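Local coordinates for putative enoyl-CoA hydratase/isomerase (Mycobacterium abscessus, PDB 3RSI), which probably acts as a hydro-lyase of the crotonase superfamily in lipid metabolism, although its own substrate and reaction remain unassigned, at residues L95-T100 with P146-M151; M120-D125 with K155-Y160. All blocks are in the same frame, centred on the assembly; numbering follows the deposited sequence.

Contact 1: residues L95-T100 with P146-M151; sequences LLLSHT and PGAGSM
L97 lies across one face of the peptide group joining A148 to G149, so the flat partner in this contact is backbone rather than an aromatic ring. Its CD1 methyl sits almost directly above the centre of that group, 3.4 Å from A148 C and 3.5 Å from G149 N. The second methyl approaches from the same face but overhangs the A148 side, with CD2 3.8 Å from A148 CA. A looser apolar contact, 4.4 Å between L97 CD2 and A148 CB, extends the packing, and G147 O lies near the same methyl, 4.1 Å from L97 CD2.

The leucine reaches this surface because CG is anti to the backbone N (chi1 -170°), which carries both branches over the opposing loop. No hydrogen bond crosses between the segments: the contact is van der Waals packing against a peptide face. A148 N donates to E119 OE2, and S150 OG is hydrogen-bonded to the other oxygen of that carboxylate, OE1. G149, with a positive phi of 101°, has no side chain to come between the peptide and the CD1 methyl. Further out, R231 of the second subunit packs on L97, while V38 of the third subunit packs on L95.

Two recognised motifs thus meet. On one side, L96 closes helix 88-94 in a Schellman motif, immediately before the leucine; on the other, G149 is the N-cap of helix 150-157. The Pro-Gly-Ala-Gly sequence leading into that helix is a recurring feature of crotonase-family sequences.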
loop_
_atom_site.group_PDB
_atom_site.type_symbol
_atom_site.label_atom_id
_atom_site.label_comp_id
_atom_site.label_asym_id
_atom_site.label_seq_id
_atom_site.Cartn_x
_atom_site.Cartn_y
_atom_site.Cartn_z
ATOM N N LEU B 95 16.423 17.387 -5.725
ATOM C CA LEU B 95 15.599 16.259 -6.155
ATOM C C LEU B 95 14.722 15.687 -5.060
ATOM O O LEU B 95 13.963 14.742 -5.312
ATOM C CB LEU B 95 16.491 15.124 -6.699
ATOM C CG LEU B 95 17.311 15.423 -7.957
ATOM C CD1 LEU B 95 18.144 14.212 -8.375
ATOM C CD2 LEU B 95 16.398 15.845 -9.100
ATOM N N LEU B 96 14.812 16.246 -3.851
ATOM C CA LEU B 96 14.176 15.660 -2.653
ATOM C C LEU B 96 14.511 14.169 -2.488
ATOM O O LEU B 96 13.675 13.351 -2.031
ATOM C CB LEU B 96 12.658 15.888 -2.699
ATOM C CG LEU B 96 12.235 17.360 -2.624
ATOM C CD1 LEU B 96 10.734 17.473 -2.701
ATOM C CD2 LEU B 96 12.773 18.024 -1.343
ATOM N N LEU B 97 15.735 13.813 -2.875
ATOM C CA LEU B 97 16.212 12.460 -2.742
ATOM C C LEU B 97 16.765 12.249 -1.323
ATOM O O LEU B 97 16.422 11.293 -0.645
ATOM C CB LEU B 97 17.279 12.186 -3.792
ATOM C CG LEU B 97 17.731 10.737 -3.965
ATOM C CD1 LEU B 97 16.533 9.811 -3.963
ATOM C CD2 LEU B 97 18.568 10.580 -5.253
ATOM N N SER B 98 17.638 13.141 -0.891
ATOM C CA SER B 98 18.164 13.101 0.466
ATOM C C SER B 98 17.518 14.131 1.376
ATOM O O SER B 98 17.942 14.295 2.508
ATOM C CB SER B 98 19.670 13.347 0.445
ATOM O OG SER B 98 19.953 14.666 0.003
ATOM N N HIS B 99 16.514 14.850 0.893
ATOM C CA HIS B 99 15.877 15.876 1.701
ATOM C C HIS B 99 14.380 15.626 1.712
ATOM O O HIS B 99 13.816 15.172 0.734
ATOM C CB HIS B 99 16.159 17.284 1.164
ATOM C CG HIS B 99 15.553 18.372 1.992
ATOM N ND1 HIS B 99 15.967 18.641 3.282
ATOM C CD2 HIS B 99 14.552 19.246 1.725
ATOM C CE1 HIS B 99 15.258 19.647 3.767
ATOM N NE2 HIS B 99 14.390 20.031 2.842
ATOM N N THR B 100 13.763 15.907 2.843
ATOM C CA THR B 100 12.334 15.856 2.969
ATOM C C THR B 100 11.886 17.269 3.344
ATOM O O THR B 100 12.365 17.829 4.318
ATOM C CB THR B 100 11.951 14.801 4.028
ATOM O OG1 THR B 100 12.216 13.491 3.500
ATOM C CG2 THR B 100 10.483 14.915 4.436
ATOM N N PRO B 146 15.235 4.411 -12.908
ATOM C CA PRO B 146 14.789 5.543 -12.092
ATOM C C PRO B 146 15.365 5.454 -10.663
ATOM O O PRO B 146 14.693 4.999 -9.714
ATOM C CB PRO B 146 13.284 5.409 -12.119
ATOM C CG PRO B 146 13.047 3.956 -12.211
ATOM C CD PRO B 146 14.209 3.365 -12.984
ATOM N N GLY B 147 16.625 5.890 -10.554
ATOM C CA GLY B 147 17.395 5.801 -9.317
ATOM C C GLY B 147 17.372 7.067 -8.474
ATOM O O GLY B 147 18.230 7.258 -7.615
ATOM N N ALA B 148 16.395 7.925 -8.707
ATOM C CA ALA B 148 16.164 9.086 -7.841
ATOM C C ALA B 148 15.051 8.777 -6.824
ATOM O O ALA B 148 14.144 9.587 -6.594
ATOM C CB ALA B 148 15.845 10.326 -8.671
ATOM N N GLY B 149 15.122 7.589 -6.231
ATOM C CA GLY B 149 14.213 7.195 -5.157
ATOM C C GLY B 149 13.051 6.285 -5.529
ATOM O O GLY B 149 12.421 5.720 -4.632
ATOM N N SER B 150 12.762 6.145 -6.829
ATOM C CA SER B 150 11.545 5.431 -7.283
ATOM C C SER B 150 11.565 3.949 -6.947
ATOM O O SER B 150 10.522 3.364 -6.621
ATOM C CB SER B 150 11.304 5.602 -8.781
ATOM O OG SER B 150 11.014 6.964 -9.111
ATOM N N MET B 151 12.747 3.349 -7.009
ATOM C CA MET B 151 12.857 1.911 -6.768
ATOM C C MET B 151 12.670 1.581 -5.288
ATOM O O MET B 151 12.079 0.578 -4.962
ATOM C CB MET B 151 14.164 1.369 -7.339
ATOM C CG MET B 151 14.198 1.502 -8.871
ATOM S SD MET B 151 15.688 0.908 -9.687
ATOM C CE MET B 151 16.818 2.232 -9.296
#

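Contact 2: residues M120-D125 with K155-Y160; sequences MLQQTD and KRQIPY
Q157 donates through NE2 to the backbone carbonyl of Q122, the one hydrogen bond across these two segments. It is of ordinary length and nearly straight, 2.9 Å from Q157 NE2 to Q122 O with an N-H...O angle of 171°. The acceptor lies in the plane of the Q157 amide, whereas the donor is tilted 17° from the carbonyl plane. Q157 reaches across by an extended chain, with CG anti to its own carbonyl carbon (chi1 -62°).

Methylene groups supply the rest of the first shell. Q122 CB and CG each lie 3.9 Å from Q157 OE1, CB standing off to one side of the amide plane. The two glutamine amides do not pair; their planes are almost perpendicular, and each head group has other partners. Q122 NE2 donates to S150 OG and to C118 O, while Q157 OE1 accepts from R127 NH2.

Around this centre, a type I turn from L121 to T124 sets the direction of the Q122 carbonyl. L121 O receives two bonds from the same residue, at 3.0 Å from T124 N and 2.6 Å from T124 OG1, the latter on a lone pair. R127 NH2 also bonds T124 O, so one guanidinium nitrogen ties the turn to the Q157 amide. Y160 of the third subunit packs on Q157.

Chemically, these partners define which end of the Q157 amide is oxygen and which nitrogen, with OE1 accepting from R127 NH2 and NE2 donating to Q122 O inside a buried contact. The positive charge beside OE1 would probably polarise the amide and strengthen NE2 as a donor.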
loop_
_atom_site.group_PDB
_atom_site.type_symbol
_atom_site.label_atom_id
_atom_site.label_comp_id
_atom_site.label_asym_id
_atom_site.label_seq_id
_atom_site.Cartn_x
_atom_site.Cartn_y
_atom_site.Cartn_z
ATOM N N MET B 120 10.365 12.869 -8.490
ATOM C CA MET B 120 10.130 13.894 -7.473
ATOM C C MET B 120 8.686 13.913 -6.919
ATOM O O MET B 120 8.450 14.306 -5.765
ATOM C CB MET B 120 10.510 15.280 -7.993
ATOM C CG MET B 120 12.002 15.530 -8.001
ATOM S SD MET B 120 12.461 17.161 -8.659
ATOM C CE MET B 120 11.939 18.213 -7.306
ATOM N N LEU B 121 7.735 13.479 -7.730
ATOM C CA LEU B 121 6.338 13.414 -7.312
ATOM C C LEU B 121 6.150 12.571 -6.043
ATOM O O LEU B 121 5.264 12.858 -5.237
ATOM C CB LEU B 121 5.496 12.852 -8.438
ATOM C CG LEU B 121 3.983 12.837 -8.258
ATOM C CD1 LEU B 121 3.359 14.212 -8.359
ATOM C CD2 LEU B 121 3.374 11.888 -9.294
ATOM N N GLN B 122 6.989 11.547 -5.876
ATOM C CA GLN B 122 6.905 10.661 -4.730
ATOM C C GLN B 122 7.275 11.345 -3.408
ATOM O O GLN B 122 6.919 10.843 -2.355
ATOM C CB GLN B 122 7.726 9.391 -4.966
ATOM C CG GLN B 122 7.108 8.495 -6.044
ATOM C CD GLN B 122 8.122 7.579 -6.690
ATOM O OE1 GLN B 122 8.488 6.556 -6.115
ATOM N NE2 GLN B 122 8.590 7.944 -7.887
ATOM N N GLN B 123 7.914 12.514 -3.478
ATOM C CA GLN B 123 8.227 13.328 -2.311
ATOM C C GLN B 123 7.282 14.539 -2.177
ATOM O O GLN B 123 7.455 15.382 -1.289
ATOM C CB GLN B 123 9.694 13.768 -2.339
ATOM C CG GLN B 123 10.680 12.643 -1.973
ATOM C CD GLN B 123 10.803 12.468 -0.469
ATOM O OE1 GLN B 123 9.926 11.920 0.158
ATOM N NE2 GLN B 123 11.873 12.985 0.118
ATOM N N THR B 124 6.293 14.630 -3.055
ATOM C CA THR B 124 5.156 15.486 -2.798
ATOM C C THR B 124 4.163 14.731 -1.912
ATOM O O THR B 124 4.113 13.500 -1.917
ATOM C CB THR B 124 4.455 15.965 -4.107
ATOM O OG1 THR B 124 3.779 14.875 -4.751
ATOM C CG2 THR B 124 5.457 16.623 -5.045
ATOM N N ASP B 125 3.354 15.480 -1.182
ATOM C CA ASP B 125 2.432 14.906 -0.185
ATOM C C ASP B 125 1.037 14.647 -0.709
ATOM O O ASP B 125 0.457 13.575 -0.471
ATOM C CB ASP B 125 2.355 15.862 0.998
ATOM C CG ASP B 125 3.712 16.075 1.619
ATOM O OD1 ASP B 125 4.383 15.059 1.882
ATOM O OD2 ASP B 125 4.125 17.222 1.805
ATOM N N LYS B 155 6.750 1.378 -4.801
ATOM C CA LYS B 155 6.007 0.242 -4.245
ATOM C C LYS B 155 5.502 0.507 -2.845
ATOM O O LYS B 155 4.625 -0.203 -2.389
ATOM C CB LYS B 155 6.849 -1.045 -4.205
ATOM C CG LYS B 155 8.089 -0.923 -3.299
ATOM C CD LYS B 155 8.768 -2.217 -3.055
ATOM C CE LYS B 155 9.815 -2.075 -1.955
ATOM N NZ LYS B 155 10.987 -1.197 -2.340
ATOM N N ARG B 156 6.072 1.487 -2.140
ATOM C CA ARG B 156 5.569 1.831 -0.810
ATOM C C ARG B 156 4.299 2.662 -0.875
ATOM O O ARG B 156 3.562 2.758 0.114
ATOM C CB ARG B 156 6.609 2.602 -0.007
ATOM C CG ARG B 156 7.910 1.868 0.153
ATOM C CD ARG B 156 8.899 2.674 0.930
ATOM N NE ARG B 156 10.193 2.005 0.953
ATOM C CZ ARG B 156 11.103 2.133 1.913
ATOM N NH1 ARG B 156 10.891 2.919 2.981
ATOM N NH2 ARG B 156 12.214 1.437 1.815
ATOM N N GLN B 157 4.097 3.318 -2.008
ATOM C CA GLN B 157 3.076 4.342 -2.148
ATOM C C GLN B 157 1.864 3.903 -2.989
ATOM O O GLN B 157 0.770 4.455 -2.822
ATOM C CB GLN B 157 3.715 5.592 -2.733
ATOM C CG GLN B 157 4.805 6.174 -1.841
ATOM C CD GLN B 157 5.192 7.604 -2.213
ATOM O OE1 GLN B 157 4.567 8.229 -3.075
ATOM N NE2 GLN B 157 6.221 8.134 -1.538
ATOM N N ILE B 158 2.078 2.938 -3.887
ATOM C CA ILE B 158 1.014 2.360 -4.746
ATOM C C ILE B 158 1.173 0.835 -4.817
ATOM O O ILE B 158 2.240 0.300 -4.489
ATOM C CB ILE B 158 1.010 2.936 -6.186
ATOM C CG1 ILE B 158 2.194 2.411 -7.013
ATOM C CG2 ILE B 158 0.986 4.464 -6.179
ATOM C CD1 ILE B 158 2.130 2.874 -8.497
ATOM N N PRO B 159 0.130 0.128 -5.268
ATOM C CA PRO B 159 0.240 -1.325 -5.235
ATOM C C PRO B 159 1.467 -1.868 -5.967
ATOM O O PRO B 159 1.767 -1.464 -7.097
ATOM C CB PRO B 159 -1.065 -1.791 -5.868
ATOM C CG PRO B 159 -2.041 -0.724 -5.444
ATOM C CD PRO B 159 -1.255 0.557 -5.538
ATOM N N TYR B 160 2.169 -2.750 -5.261
ATOM C CA TYR B 160 3.395 -3.391 -5.709
ATOM C C TYR B 160 3.396 -3.758 -7.174
ATOM O O TYR B 160 4.337 -3.432 -7.879
ATOM C CB TYR B 160 3.566 -4.656 -4.892
ATOM C CG TYR B 160 4.825 -5.441 -5.115
ATOM C CD1 TYR B 160 5.978 -5.166 -4.371
ATOM C CD2 TYR B 160 4.854 -6.507 -5.999
ATOM C CE1 TYR B 160 7.136 -5.927 -4.535
ATOM C CE2 TYR B 160 5.996 -7.273 -6.166
ATOM C CZ TYR B 160 7.138 -6.975 -5.427
ATOM O OH TYR B 160 8.286 -7.730 -5.595
#

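Contacts 1 and 2 have centres 11 Å apart, lie on the same side of the chain's centre and draw on the two ends of one element, helix 150-157. Their segments alternate along the chain: 95-100, 120-125, 146-151, then 155-160. The first follows helix 88-94 and the second takes in the last part of helix 116-121 and the turn that follows. A direct bridge joins the contacts where Q123 NE2 donates to L96 O, 2.8 Å away in a probable hydrogen bond; R153, midway along the shared helix, also bonds L96 O. Both contacts touch the third subunit, contact 1 through the 95-100 loop, so the region lies against a neighbouring chain of the three-chain assembly.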